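Local coordinates for MREC protein (Listeria monocytogenes, PDB 2J5U), which is probably involved in forming and maintaining cell shape, and assembles as dimers, at residues Asp63-Tyr68 against Leu225-Glu230; Asn72-Ser77 against Leu219-Val224; Val87-Gly92 against Lys119-Glu124; Asp95-Asp100 against Gly111-Thr116. All coordinates share one frame; numbering follows the deposited sequence.

Overall arrangement
All four contacts belong to one of the chain's two six-stranded antiparallel barrels, the one that begins with strand 68-77, and all are partly buried. Contact 2 pairs strand 68-77 with strand 221-227 and closes that barrel; contact 3 joins strands 86-89 and 121-125, and the two touch where Ile-76 N meets Glu-88 O. Both combine sheet pairing with buried valine, isoleucine or alanine side chains. Contact 4 packs a loop on strand 108-116 through a valine pair and one backbone bond. Contact 1, about 21 Å centre to centre from contacts 2 and 3, continues along strand 221-227; it has one backbone bond, an arginine gripping carbonyls, and alone touches a second subunit.

Contact 1: residues Asp63-Tyr68 against Leu225-Glu230; sequences DSIRDY and LKRSAE
Asp-67 and Ser-228 make the hydrogen bond that joins these segments: Ser-228 N reaches Asp-67 O at 3.2 Å. Ser-228 also packs against Asp-67, its OG 3.5 Å from Asp-67 CB. Within 63-68, a type I turn from Ser-64 to Asp-67 is braced by weak bonds from Ser-64 N and OG to Asp-67 OD2; Ser-64 OG also bonds Lys-56 of helix 31-58. Ala-229 CB sits against the backbone of the turn, 3.7 Å from Ser-64 O.

The turn leads from that helix into the barrel, where Tyr-68 pairs with Arg-227 as an antiparallel non-hydrogen-bonded pair at the end of strand 221-227.

Apolar contact comes from the Tyr-68 ring, whose CE2 lies 3.7 Å from Leu-225 CD2. With chi1 at 66°, CG sits between the backbone N and carbonyl carbon, which swings the ring obliquely across Leu-225.

Arg-227 stretches its chain out and turns its guanidinium edge to two carbonyls: NE to Ala-229 O at 3.2 Å, NH1 to Glu-230 O at 2.8 Å. Ile-65 CD1 rests over one guanidinium face. NH2 bonds Gly-180 and Phe-185, while NH1 also reaches Ile-76 O of the second subunit.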
loop_
_atom_site.group_PDB
_atom_site.type_symbol
_atom_site.label_atom_id
_atom_site.label_comp_id
_atom_site.label_asym_id
_atom_site.label_seq_id
_atom_site.Cartn_x
_atom_site.Cartn_y
_atom_site.Cartn_z
ATOM N N ASP A 63 -3.121 -26.665 -51.073
ATOM C CA ASP A 63 -3.604 -27.856 -51.761
ATOM C C ASP A 63 -4.592 -28.642 -50.925
ATOM O O ASP A 63 -4.350 -29.805 -50.594
ATOM C CB ASP A 63 -2.422 -28.756 -52.133
ATOM C CG ASP A 63 -1.436 -28.066 -53.060
ATOM O OD1 ASP A 63 -1.872 -27.559 -54.120
ATOM O OD2 ASP A 63 -0.229 -28.029 -52.733
ATOM N N SER A 64 -5.704 -27.998 -50.581
ATOM C CA SER A 64 -6.735 -28.648 -49.794
ATOM C C SER A 64 -7.362 -29.768 -50.627
ATOM O O SER A 64 -7.105 -29.898 -51.824
ATOM C CB SER A 64 -7.817 -27.653 -49.388
ATOM O OG SER A 64 -8.706 -27.426 -50.461
ATOM N N ILE A 65 -8.200 -30.558 -49.977
ATOM C CA ILE A 65 -8.859 -31.675 -50.606
ATOM C C ILE A 65 -9.760 -31.310 -51.790
ATOM O O ILE A 65 -10.077 -32.171 -52.600
ATOM C CB ILE A 65 -9.670 -32.449 -49.545
ATOM C CG1 ILE A 65 -9.367 -33.946 -49.632
ATOM C CG2 ILE A 65 -11.148 -32.150 -49.691
ATOM C CD1 ILE A 65 -9.703 -34.569 -50.933
ATOM N N ARG A 66 -10.169 -30.052 -51.926
ATOM C CA ARG A 66 -11.051 -29.706 -53.050
ATOM C C ARG A 66 -10.408 -29.055 -54.270
ATOM O O ARG A 66 -11.069 -28.882 -55.288
ATOM C CB ARG A 66 -12.181 -28.793 -52.586
ATOM C CG ARG A 66 -12.395 -28.774 -51.103
ATOM C CD ARG A 66 -13.565 -27.883 -50.753
ATOM N NE ARG A 66 -14.802 -28.356 -51.363
ATOM C CZ ARG A 66 -15.471 -27.682 -52.291
ATOM N NH1 ARG A 66 -16.595 -28.186 -52.795
ATOM N NH2 ARG A 66 -15.008 -26.506 -52.711
ATOM N N ASP A 67 -9.132 -28.699 -54.185
ATOM C CA ASP A 67 -8.473 -28.034 -55.303
ATOM C C ASP A 67 -8.128 -28.941 -56.478
ATOM O O ASP A 67 -7.915 -30.139 -56.306
ATOM C CB ASP A 67 -7.214 -27.315 -54.807
ATOM C CG ASP A 67 -7.531 -26.234 -53.784
ATOM O OD1 ASP A 67 -8.554 -25.539 -53.974
ATOM O OD2 ASP A 67 -6.769 -26.073 -52.799
ATOM N N TYR A 68 -8.074 -28.364 -57.677
ATOM C CA TYR A 68 -7.739 -29.133 -58.872
ATOM C C TYR A 68 -7.488 -28.283 -60.122
ATOM O O TYR A 68 -7.957 -27.153 -60.218
ATOM C CB TYR A 68 -8.855 -30.136 -59.173
ATOM C CG TYR A 68 -10.165 -29.496 -59.559
ATOM C CD1 TYR A 68 -11.214 -29.415 -58.653
ATOM C CD2 TYR A 68 -10.339 -28.934 -60.826
ATOM C CE1 TYR A 68 -12.405 -28.790 -58.994
ATOM C CE2 TYR A 68 -11.522 -28.300 -61.175
ATOM C CZ TYR A 68 -12.550 -28.229 -60.255
ATOM O OH TYR A 68 -13.709 -27.564 -60.581
ATOM N N LEU A 225 -9.945 -33.724 -64.458
ATOM C CA LEU A 225 -9.447 -33.023 -63.278
ATOM C C LEU A 225 -8.185 -33.603 -62.647
ATOM O O LEU A 225 -8.156 -34.759 -62.253
ATOM C CB LEU A 225 -10.533 -32.986 -62.196
ATOM C CG LEU A 225 -11.946 -32.637 -62.660
ATOM C CD1 LEU A 225 -12.882 -32.608 -61.467
ATOM C CD2 LEU A 225 -11.930 -31.300 -63.384
ATOM N N LYS A 226 -7.142 -32.792 -62.549
ATOM C CA LYS A 226 -5.919 -33.229 -61.891
ATOM C C LYS A 226 -6.180 -32.891 -60.421
ATOM O O LYS A 226 -6.576 -31.773 -60.106
ATOM C CB LYS A 226 -4.717 -32.434 -62.406
ATOM C CG LYS A 226 -3.424 -32.669 -61.633
ATOM C CD LYS A 226 -2.334 -31.706 -62.084
ATOM C CE LYS A 226 -1.056 -31.879 -61.262
ATOM N NZ LYS A 226 0.033 -30.932 -61.686
ATOM N N ARG A 227 -5.995 -33.846 -59.521
ATOM C CA ARG A 227 -6.232 -33.582 -58.099
ATOM C C ARG A 227 -5.026 -32.868 -57.505
ATOM O O ARG A 227 -3.889 -33.273 -57.747
ATOM C CB ARG A 227 -6.493 -34.896 -57.350
ATOM C CG ARG A 227 -6.304 -34.828 -55.851
ATOM C CD ARG A 227 -6.730 -36.126 -55.220
ATOM N NE ARG A 227 -6.146 -36.326 -53.900
ATOM C CZ ARG A 227 -6.778 -36.923 -52.896
ATOM N NH1 ARG A 227 -6.178 -37.077 -51.724
ATOM N NH2 ARG A 227 -8.021 -37.353 -53.062
ATOM N N SER A 228 -5.269 -31.807 -56.741
ATOM C CA SER A 228 -4.169 -31.049 -56.138
ATOM C C SER A 228 -3.673 -31.698 -54.863
ATOM O O SER A 228 -2.477 -31.820 -54.647
ATOM C CB SER A 228 -4.595 -29.617 -55.817
ATOM O OG SER A 228 -4.930 -28.911 -56.991
ATOM N N ALA A 229 -4.604 -32.106 -54.015
ATOM C CA ALA A 229 -4.239 -32.727 -52.765
ATOM C C ALA A 229 -3.309 -33.908 -52.979
ATOM O O ALA A 229 -3.406 -34.619 -53.980
ATOM C CB ALA A 229 -5.486 -33.178 -52.032
ATOM N N GLU A 230 -2.401 -34.093 -52.027
ATOM C CA GLU A 230 -1.454 -35.195 -52.051
ATOM C C GLU A 230 -2.233 -36.493 -52.249
ATOM O O GLU A 230 -3.367 -36.618 -51.787
ATOM C CB GLU A 230 -0.711 -35.238 -50.719
ATOM C CG GLU A 230 0.249 -36.397 -50.552
ATOM C CD GLU A 230 1.507 -36.235 -51.370
ATOM O OE1 GLU A 230 2.435 -37.048 -51.179
ATOM O OE2 GLU A 230 1.574 -35.302 -52.202
#

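Contact 2: residues Asn72-Ser77 against Leu219-Val224; sequences NASVIS and LNHVTV
The seam that closes the six-stranded barrel runs between strands 68-77 and 221-227, the first and last in the chain. Ala-73 and Val-222 form its antiparallel hydrogen-bonded pair: Ala-73 N donates to Val-222 O, and Val-222 N to Ala-73 O, each at 2.7 Å. Beyond it Val-75 N donates to Asn-220 O at 2.8 Å, carrying the pairing past the start of strand 221-227.

Asn-72, Ser-74, His-221 and Thr-223 share one face. Asn-72 and Thr-223 lie side by side, with ND2 3.1 Å from Thr-223 OG1. Ser-74 OG sits at the edge of the His-221 ring, near its plane, where ND1 donates a weak, bent bond (3.4 Å, 126°). Asn-220 OD1 lies over one face of the same ring, offset toward its rim.

Ala-73 and Val-222 face the other way. With CG1 of Val-75 anti to the backbone N (chi1 178°), CG2 sits beside that N and comes 3.7 Å from Leu-219 CB.

On this inner side Val-222 packs on Val-103 and Ile-110, and Val-75 on Val-87. Ser-74 bonds Asp-90 beyond strand 86-89, while Thr-223 bonds Thr-104 of strand 102-105, so each strand has a neighbour on its far side.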
loop_
_atom_site.group_PDB
_atom_site.type_symbol
_atom_site.label_atom_id
_atom_site.label_comp_id
_atom_site.label_asym_id
_atom_site.label_seq_id
_atom_site.Cartn_x
_atom_site.Cartn_y
_atom_site.Cartn_z
ATOM N N ASN A 72 -9.788 -29.480 -70.625
ATOM C CA ASN A 72 -10.922 -29.764 -71.482
ATOM C C ASN A 72 -10.583 -30.801 -72.523
ATOM O O ASN A 72 -9.450 -30.863 -72.994
ATOM C CB ASN A 72 -11.392 -28.483 -72.150
ATOM C CG ASN A 72 -12.158 -27.600 -71.200
ATOM O OD1 ASN A 72 -12.433 -26.442 -71.494
ATOM N ND2 ASN A 72 -12.523 -28.153 -70.050
ATOM N N ALA A 73 -11.564 -31.628 -72.870
ATOM C CA ALA A 73 -11.347 -32.658 -73.873
ATOM C C ALA A 73 -12.635 -33.104 -74.551
ATOM O O ALA A 73 -13.738 -32.841 -74.074
ATOM C CB ALA A 73 -10.642 -33.855 -73.251
ATOM N N SER A 74 -12.489 -33.789 -75.675
ATOM C CA SER A 74 -13.654 -34.261 -76.397
ATOM C C SER A 74 -13.602 -35.764 -76.590
ATOM O O SER A 74 -12.534 -36.354 -76.729
ATOM C CB SER A 74 -13.739 -33.581 -77.767
ATOM O OG SER A 74 -13.785 -32.172 -77.634
ATOM N N VAL A 75 -14.770 -36.377 -76.587
ATOM C CA VAL A 75 -14.867 -37.799 -76.818
ATOM C C VAL A 75 -14.563 -37.971 -78.301
ATOM O O VAL A 75 -15.210 -37.334 -79.127
ATOM C CB VAL A 75 -16.291 -38.292 -76.570
ATOM C CG1 VAL A 75 -16.377 -39.758 -76.862
ATOM C CG2 VAL A 75 -16.691 -38.025 -75.151
ATOM N N ILE A 76 -13.581 -38.796 -78.653
ATOM C CA ILE A 76 -13.289 -39.013 -80.068
ATOM C C ILE A 76 -13.692 -40.403 -80.575
ATOM O O ILE A 76 -13.557 -40.686 -81.755
ATOM C CB ILE A 76 -11.807 -38.798 -80.392
ATOM C CG1 ILE A 76 -10.953 -39.823 -79.662
ATOM C CG2 ILE A 76 -11.401 -37.410 -79.991
ATOM C CD1 ILE A 76 -9.487 -39.688 -79.958
ATOM N N SER A 77 -14.188 -41.267 -79.696
ATOM C CA SER A 77 -14.605 -42.601 -80.117
ATOM C C SER A 77 -15.383 -43.337 -79.046
ATOM O O SER A 77 -15.048 -43.281 -77.871
ATOM C CB SER A 77 -13.400 -43.446 -80.525
ATOM O OG SER A 77 -13.804 -44.765 -80.857
ATOM N N LEU A 219 -22.075 -38.327 -74.818
ATOM C CA LEU A 219 -20.973 -37.509 -74.341
ATOM C C LEU A 219 -20.178 -36.917 -75.474
ATOM O O LEU A 219 -19.905 -37.592 -76.461
ATOM C CB LEU A 219 -20.026 -38.345 -73.481
ATOM C CG LEU A 219 -20.577 -39.013 -72.231
ATOM C CD1 LEU A 219 -19.595 -40.057 -71.763
ATOM C CD2 LEU A 219 -20.819 -37.980 -71.159
ATOM N N ASN A 220 -19.802 -35.657 -75.327
ATOM C CA ASN A 220 -18.991 -35.007 -76.330
ATOM C C ASN A 220 -17.907 -34.214 -75.633
ATOM O O ASN A 220 -16.749 -34.625 -75.608
ATOM C CB ASN A 220 -19.817 -34.073 -77.192
ATOM C CG ASN A 220 -18.981 -33.411 -78.273
ATOM O OD1 ASN A 220 -19.364 -32.379 -78.825
ATOM N ND2 ASN A 220 -17.826 -34.009 -78.583
ATOM N N HIS A 221 -18.278 -33.069 -75.070
ATOM C CA HIS A 221 -17.313 -32.242 -74.357
ATOM C C HIS A 221 -17.185 -32.715 -72.923
ATOM O O HIS A 221 -18.181 -32.980 -72.242
ATOM C CB HIS A 221 -17.712 -30.784 -74.439
ATOM C CG HIS A 221 -17.574 -30.231 -75.819
ATOM N ND1 HIS A 221 -16.397 -30.321 -76.534
ATOM C CD2 HIS A 221 -18.471 -29.639 -76.642
ATOM C CE1 HIS A 221 -16.577 -29.811 -77.739
ATOM N NE2 HIS A 221 -17.825 -29.390 -77.830
ATOM N N VAL A 222 -15.943 -32.802 -72.468
ATOM C CA VAL A 222 -15.655 -33.343 -71.157
ATOM C C VAL A 222 -14.452 -32.687 -70.473
ATOM O O VAL A 222 -13.617 -32.060 -71.132
ATOM C CB VAL A 222 -15.421 -34.855 -71.350
ATOM C CG1 VAL A 222 -14.162 -35.313 -70.662
ATOM C CG2 VAL A 222 -16.624 -35.604 -70.894
ATOM N N THR A 223 -14.348 -32.841 -69.155
ATOM C CA THR A 223 -13.227 -32.242 -68.420
ATOM C C THR A 223 -12.474 -33.179 -67.465
ATOM O O THR A 223 -13.062 -33.791 -66.565
ATOM C CB THR A 223 -13.693 -31.011 -67.621
ATOM O OG1 THR A 223 -14.350 -30.107 -68.508
ATOM C CG2 THR A 223 -12.510 -30.292 -67.004
ATOM N N VAL A 224 -11.165 -33.272 -67.664
ATOM C CA VAL A 224 -10.322 -34.123 -66.830
ATOM C C VAL A 224 -9.722 -33.288 -65.694
ATOM O O VAL A 224 -9.071 -32.276 -65.933
ATOM C CB VAL A 224 -9.179 -34.759 -67.661
ATOM C CG1 VAL A 224 -8.346 -35.678 -66.795
ATOM C CG2 VAL A 224 -9.745 -35.532 -68.814
#

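Contact 3: residues Val87-Gly92 against Lys119-Glu124; sequences VEIDKG and KSATVE
Val-87 and Val-123 face each other as an antiparallel hydrogen-bonded pair, each giving its N-H to the other's carbonyl. Val-123 N reaches Val-87 O at 2.9 Å in a nearly straight bond, while Val-87 N meets Val-123 O at a longer 3.2 Å. Two residues on, Ile-89 and Ala-121 repeat the exchange: Ile-89 N donates to Ala-121 O at 2.9 Å with an angle of 166°, and Ala-121 N returns a bond to Ile-89 O. The carbonyls of Val-87, Ala-121 and Ile-89 also receive CA-H contacts, from Thr-122, Glu-88 and Ser-120 respectively.

Regular pairing stops at Asp-90, where the chain turns across Lys-119 and Ser-120, bringing Gly-92 CA 3.6 Å from Ser-120 N. There Asp-90 O and Lys-119 O, both acceptors, come within 3.2 Å of each other. Asp-90 OD2 accepts Ser-74 N of strand 68-77 and has a weak salt bridge, 3.5 Å, to the neighbouring Lys-91 NZ. Gly-92 N bonds the carboxylate of Asp-95.

Glu-88 and Thr-122 share the other face from Ile-89. The glutamate lays CG 3.4 Å from Ala-121 O, and Thr-122 OG1 finds a weak partner in Thr-115 OG1. On the buried face Ile-89 and Val-123 cross at about a right angle; a chi1 of 58° wedges Ile-89 CG1 between N and the carbonyl carbon and sets CG2 beside the N, 4.0 Å from Val-123 CG1.

In the barrel, strand 86-89 is flanked on its far side by strand 68-77, through Glu-88 and Ile-76, and strand 121-125 by strand 108-116, where Thr-122 pairs with Thr-114 and Thr-115.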
loop_
_atom_site.group_PDB
_atom_site.type_symbol
_atom_site.label_atom_id
_atom_site.label_comp_id
_atom_site.label_asym_id
_atom_site.label_seq_id
_atom_site.Cartn_x
_atom_site.Cartn_y
_atom_site.Cartn_z
ATOM N N VAL A 87 -15.202 -44.766 -73.050
ATOM C CA VAL A 87 -15.174 -43.687 -74.007
ATOM C C VAL A 87 -13.706 -43.291 -74.201
ATOM O O VAL A 87 -12.864 -43.544 -73.337
ATOM C CB VAL A 87 -16.027 -42.515 -73.449
ATOM C CG1 VAL A 87 -15.435 -41.190 -73.814
ATOM C CG2 VAL A 87 -17.446 -42.630 -73.966
ATOM N N GLU A 88 -13.389 -42.696 -75.342
ATOM C CA GLU A 88 -12.018 -42.276 -75.601
ATOM C C GLU A 88 -11.929 -40.761 -75.809
ATOM O O GLU A 88 -12.742 -40.182 -76.528
ATOM C CB GLU A 88 -11.500 -42.993 -76.823
ATOM C CG GLU A 88 -10.019 -43.091 -76.855
ATOM C CD GLU A 88 -9.558 -44.512 -77.125
ATOM O OE1 GLU A 88 -8.365 -44.696 -77.495
ATOM O OE2 GLU A 88 -10.393 -45.440 -76.960
ATOM N N ILE A 89 -10.954 -40.112 -75.178
ATOM C CA ILE A 89 -10.829 -38.669 -75.321
ATOM C C ILE A 89 -9.568 -38.256 -76.063
ATOM O O ILE A 89 -8.599 -39.014 -76.125
ATOM C CB ILE A 89 -10.888 -37.959 -73.948
ATOM C CG1 ILE A 89 -9.775 -38.479 -73.033
ATOM C CG2 ILE A 89 -12.268 -38.166 -73.327
ATOM C CD1 ILE A 89 -9.753 -37.817 -71.681
ATOM N N ASP A 90 -9.592 -37.044 -76.618
ATOM C CA ASP A 90 -8.483 -36.512 -77.405
ATOM C C ASP A 90 -7.321 -35.892 -76.631
ATOM O O ASP A 90 -6.521 -35.133 -77.192
ATOM C CB ASP A 90 -9.011 -35.503 -78.437
ATOM C CG ASP A 90 -9.657 -34.278 -77.798
ATOM O OD1 ASP A 90 -10.163 -33.420 -78.552
ATOM O OD2 ASP A 90 -9.663 -34.164 -76.553
ATOM N N LYS A 91 -7.221 -36.198 -75.346
ATOM C CA LYS A 91 -6.112 -35.681 -74.559
ATOM C C LYS A 91 -5.438 -36.868 -73.902
ATOM O O LYS A 91 -6.098 -37.846 -73.555
ATOM C CB LYS A 91 -6.600 -34.679 -73.510
ATOM C CG LYS A 91 -7.083 -33.356 -74.102
ATOM C CD LYS A 91 -5.923 -32.496 -74.588
ATOM C CE LYS A 91 -6.188 -31.929 -75.982
ATOM N NZ LYS A 91 -7.573 -31.417 -76.131
ATOM N N GLY A 92 -4.122 -36.789 -73.750
ATOM C CA GLY A 92 -3.393 -37.883 -73.144
ATOM C C GLY A 92 -2.192 -37.502 -72.304
ATOM O O GLY A 92 -2.097 -36.411 -71.763
ATOM N N LYS A 119 -1.335 -39.086 -76.894
ATOM C CA LYS A 119 -2.291 -38.036 -77.193
ATOM C C LYS A 119 -3.764 -38.377 -77.039
ATOM O O LYS A 119 -4.627 -37.654 -77.530
ATOM C CB LYS A 119 -2.029 -37.502 -78.598
ATOM C CG LYS A 119 -0.747 -36.690 -78.710
ATOM C CD LYS A 119 -0.762 -35.820 -79.956
ATOM C CE LYS A 119 0.240 -34.671 -79.862
ATOM N NZ LYS A 119 1.655 -35.131 -79.686
ATOM N N SER A 120 -4.065 -39.469 -76.352
ATOM C CA SER A 120 -5.461 -39.839 -76.157
ATOM C C SER A 120 -5.514 -40.735 -74.953
ATOM O O SER A 120 -4.470 -41.173 -74.475
ATOM C CB SER A 120 -6.021 -40.562 -77.389
ATOM O OG SER A 120 -5.305 -41.747 -77.680
ATOM N N ALA A 121 -6.717 -40.998 -74.456
ATOM C CA ALA A 121 -6.867 -41.847 -73.290
ATOM C C ALA A 121 -8.260 -42.443 -73.182
ATOM O O ALA A 121 -9.221 -41.939 -73.762
ATOM C CB ALA A 121 -6.548 -41.065 -72.045
ATOM N N THR A 122 -8.353 -43.520 -72.412
ATOM C CA THR A 122 -9.599 -44.233 -72.197
ATOM C C THR A 122 -10.157 -43.842 -70.843
ATOM O O THR A 122 -9.407 -43.716 -69.879
ATOM C CB THR A 122 -9.346 -45.766 -72.197
ATOM O OG1 THR A 122 -8.798 -46.160 -73.458
ATOM C CG2 THR A 122 -10.622 -46.535 -71.956
ATOM N N VAL A 123 -11.464 -43.631 -70.757
ATOM C CA VAL A 123 -12.054 -43.314 -69.476
ATOM C C VAL A 123 -13.235 -44.252 -69.234
ATOM O O VAL A 123 -14.080 -44.482 -70.113
ATOM C CB VAL A 123 -12.469 -41.787 -69.350
ATOM C CG1 VAL A 123 -12.039 -41.025 -70.552
ATOM C CG2 VAL A 123 -13.945 -41.634 -69.115
ATOM N N GLU A 124 -13.252 -44.821 -68.032
ATOM C CA GLU A 124 -14.291 -45.741 -67.629
ATOM C C GLU A 124 -15.429 -44.946 -67.027
ATOM O O GLU A 124 -15.226 -44.185 -66.083
ATOM C CB GLU A 124 -13.727 -46.726 -66.613
ATOM C CG GLU A 124 -14.748 -47.673 -66.060
ATOM C CD GLU A 124 -14.179 -49.052 -65.836
ATOM O OE1 GLU A 124 -13.714 -49.665 -66.833
ATOM O OE2 GLU A 124 -14.199 -49.522 -64.670
#

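Contact 4: residues Asp95-Asp100 against Gly111-Thr116; sequences DGVKPD and GKVTTT
Val-113, with the most surface buried here, sets its branched side chain against the loop 95-100. Its CB lies 3.5 Å from Lys-98 O, and both methyls come within 3.9 Å of Val-97 CG1, the two valines meeting at a slant. Val-97 holds CG1 anti to its backbone N (chi1 -179°), which carries that methyl toward Val-113.

Asp-100 comes next. Its N-H gives Val-113 O a short, straight bond, 2.7 Å long with an angle of 172° at the hydrogen, and this is the hydrogen bond that ties loop to strand. The aspartate side chain runs beside Lys-112, OD2 3.9 Å from Lys-112 CD. Their charged ends remain apart, with OD2 5.4 Å from Lys-112 NZ, and OD1 has a long, weak ion pair with Lys-184.

Pro-99 lies across Thr-116 at about a right angle. Its CD is 3.6 Å from Thr-116 OG1, and its CB packs against Thr-114 O.

Val-113 also pairs through its backbone with Met-101, and Gly-111 with Val-103, so the bond from Asp-100 extends the antiparallel pairing of strands 102-105 and 108-116, a beta hairpin of the MreC barrel, with loop 95-100 leading into its first strand.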
loop_
_atom_site.group_PDB
_atom_site.type_symbol
_atom_site.label_atom_id
_atom_site.label_comp_id
_atom_site.label_asym_id
_atom_site.label_seq_id
_atom_site.Cartn_x
_atom_site.Cartn_y
_atom_site.Cartn_z
ATOM N N ASP A 95 -0.454 -34.315 -72.501
ATOM C CA ASP A 95 -1.303 -33.191 -72.142
ATOM C C ASP A 95 -1.457 -33.170 -70.627
ATOM O O ASP A 95 -2.155 -32.331 -70.075
ATOM C CB ASP A 95 -2.679 -33.316 -72.799
ATOM C CG ASP A 95 -2.607 -33.331 -74.323
ATOM O OD1 ASP A 95 -2.990 -34.358 -74.935
ATOM O OD2 ASP A 95 -2.168 -32.313 -74.909
ATOM N N GLY A 96 -0.806 -34.113 -69.954
ATOM C CA GLY A 96 -0.875 -34.170 -68.509
ATOM C C GLY A 96 -1.866 -35.170 -67.949
ATOM O O GLY A 96 -1.942 -35.364 -66.734
ATOM N N VAL A 97 -2.630 -35.812 -68.823
ATOM C CA VAL A 97 -3.611 -36.782 -68.377
ATOM C C VAL A 97 -2.930 -38.009 -67.788
ATOM O O VAL A 97 -1.950 -38.506 -68.330
ATOM C CB VAL A 97 -4.508 -37.218 -69.530
ATOM C CG1 VAL A 97 -5.536 -38.206 -69.031
ATOM C CG2 VAL A 97 -5.177 -36.005 -70.155
ATOM N N LYS A 98 -3.454 -38.478 -66.662
ATOM C CA LYS A 98 -2.918 -39.650 -65.983
ATOM C C LYS A 98 -4.025 -40.566 -65.501
ATOM O O LYS A 98 -5.128 -40.122 -65.174
ATOM C CB LYS A 98 -2.093 -39.252 -64.756
ATOM C CG LYS A 98 -0.874 -38.428 -65.039
ATOM C CD LYS A 98 -0.014 -38.292 -63.797
ATOM C CE LYS A 98 1.290 -37.581 -64.148
ATOM N NZ LYS A 98 2.204 -37.404 -62.988
ATOM N N PRO A 99 -3.742 -41.868 -65.447
ATOM C CA PRO A 99 -4.720 -42.859 -64.983
ATOM C C PRO A 99 -5.243 -42.464 -63.594
ATOM O O PRO A 99 -4.488 -41.992 -62.757
ATOM C CB PRO A 99 -3.903 -44.150 -64.922
ATOM C CG PRO A 99 -2.919 -43.975 -66.023
ATOM C CD PRO A 99 -2.522 -42.512 -65.963
ATOM N N ASP A 100 -6.534 -42.661 -63.368
ATOM C CA ASP A 100 -7.185 -42.357 -62.095
ATOM C C ASP A 100 -7.655 -40.923 -61.898
ATOM O O ASP A 100 -8.181 -40.589 -60.836
ATOM C CB ASP A 100 -6.300 -42.778 -60.922
ATOM C CG ASP A 100 -6.345 -44.276 -60.673
ATOM O OD1 ASP A 100 -5.474 -44.780 -59.930
ATOM O OD2 ASP A 100 -7.251 -44.954 -61.213
ATOM N N GLY A 111 -16.762 -40.244 -64.905
ATOM C CA GLY A 111 -15.863 -41.380 -64.868
ATOM C C GLY A 111 -14.451 -41.081 -64.448
ATOM O O GLY A 111 -14.189 -40.050 -63.831
ATOM N N LYS A 112 -13.543 -41.994 -64.776
ATOM C CA LYS A 112 -12.146 -41.812 -64.441
ATOM C C LYS A 112 -11.251 -42.334 -65.542
ATOM O O LYS A 112 -11.610 -43.251 -66.269
ATOM C CB LYS A 112 -11.800 -42.512 -63.125
ATOM C CG LYS A 112 -11.733 -44.015 -63.191
ATOM C CD LYS A 112 -11.112 -44.550 -61.914
ATOM C CE LYS A 112 -10.978 -46.061 -61.946
ATOM N NZ LYS A 112 -12.284 -46.739 -62.223
ATOM N N VAL A 113 -10.074 -41.739 -65.662
ATOM C CA VAL A 113 -9.139 -42.162 -66.679
ATOM C C VAL A 113 -8.577 -43.537 -66.329
ATOM O O VAL A 113 -8.189 -43.789 -65.195
ATOM C CB VAL A 113 -7.994 -41.160 -66.799
ATOM C CG1 VAL A 113 -7.061 -41.567 -67.914
ATOM C CG2 VAL A 113 -8.558 -39.787 -67.064
ATOM N N THR A 114 -8.547 -44.438 -67.296
ATOM C CA THR A 114 -8.007 -45.759 -67.020
ATOM C C THR A 114 -6.661 -45.993 -67.688
ATOM O O THR A 114 -5.683 -46.274 -67.004
ATOM C CB THR A 114 -8.993 -46.876 -67.416
ATOM O OG1 THR A 114 -9.518 -46.628 -68.723
ATOM C CG2 THR A 114 -10.128 -46.939 -66.428
ATOM N N THR A 115 -6.594 -45.887 -69.010
ATOM C CA THR A 115 -5.316 -46.081 -69.684
ATOM C C THR A 115 -5.017 -44.871 -70.538
ATOM O O THR A 115 -5.907 -44.297 -71.163
ATOM C CB THR A 115 -5.321 -47.323 -70.565
ATOM O OG1 THR A 115 -6.238 -47.130 -71.640
ATOM C CG2 THR A 115 -5.751 -48.529 -69.763
ATOM N N THR A 116 -3.753 -44.486 -70.568
ATOM C CA THR A 116 -3.368 -43.321 -71.327
ATOM C C THR A 116 -2.301 -43.587 -72.356
ATOM O O THR A 116 -1.396 -44.384 -72.146
ATOM C CB THR A 116 -2.849 -42.214 -70.402
ATOM O OG1 THR A 116 -3.772 -42.014 -69.332
ATOM C CG2 THR A 116 -2.739 -40.914 -71.153
#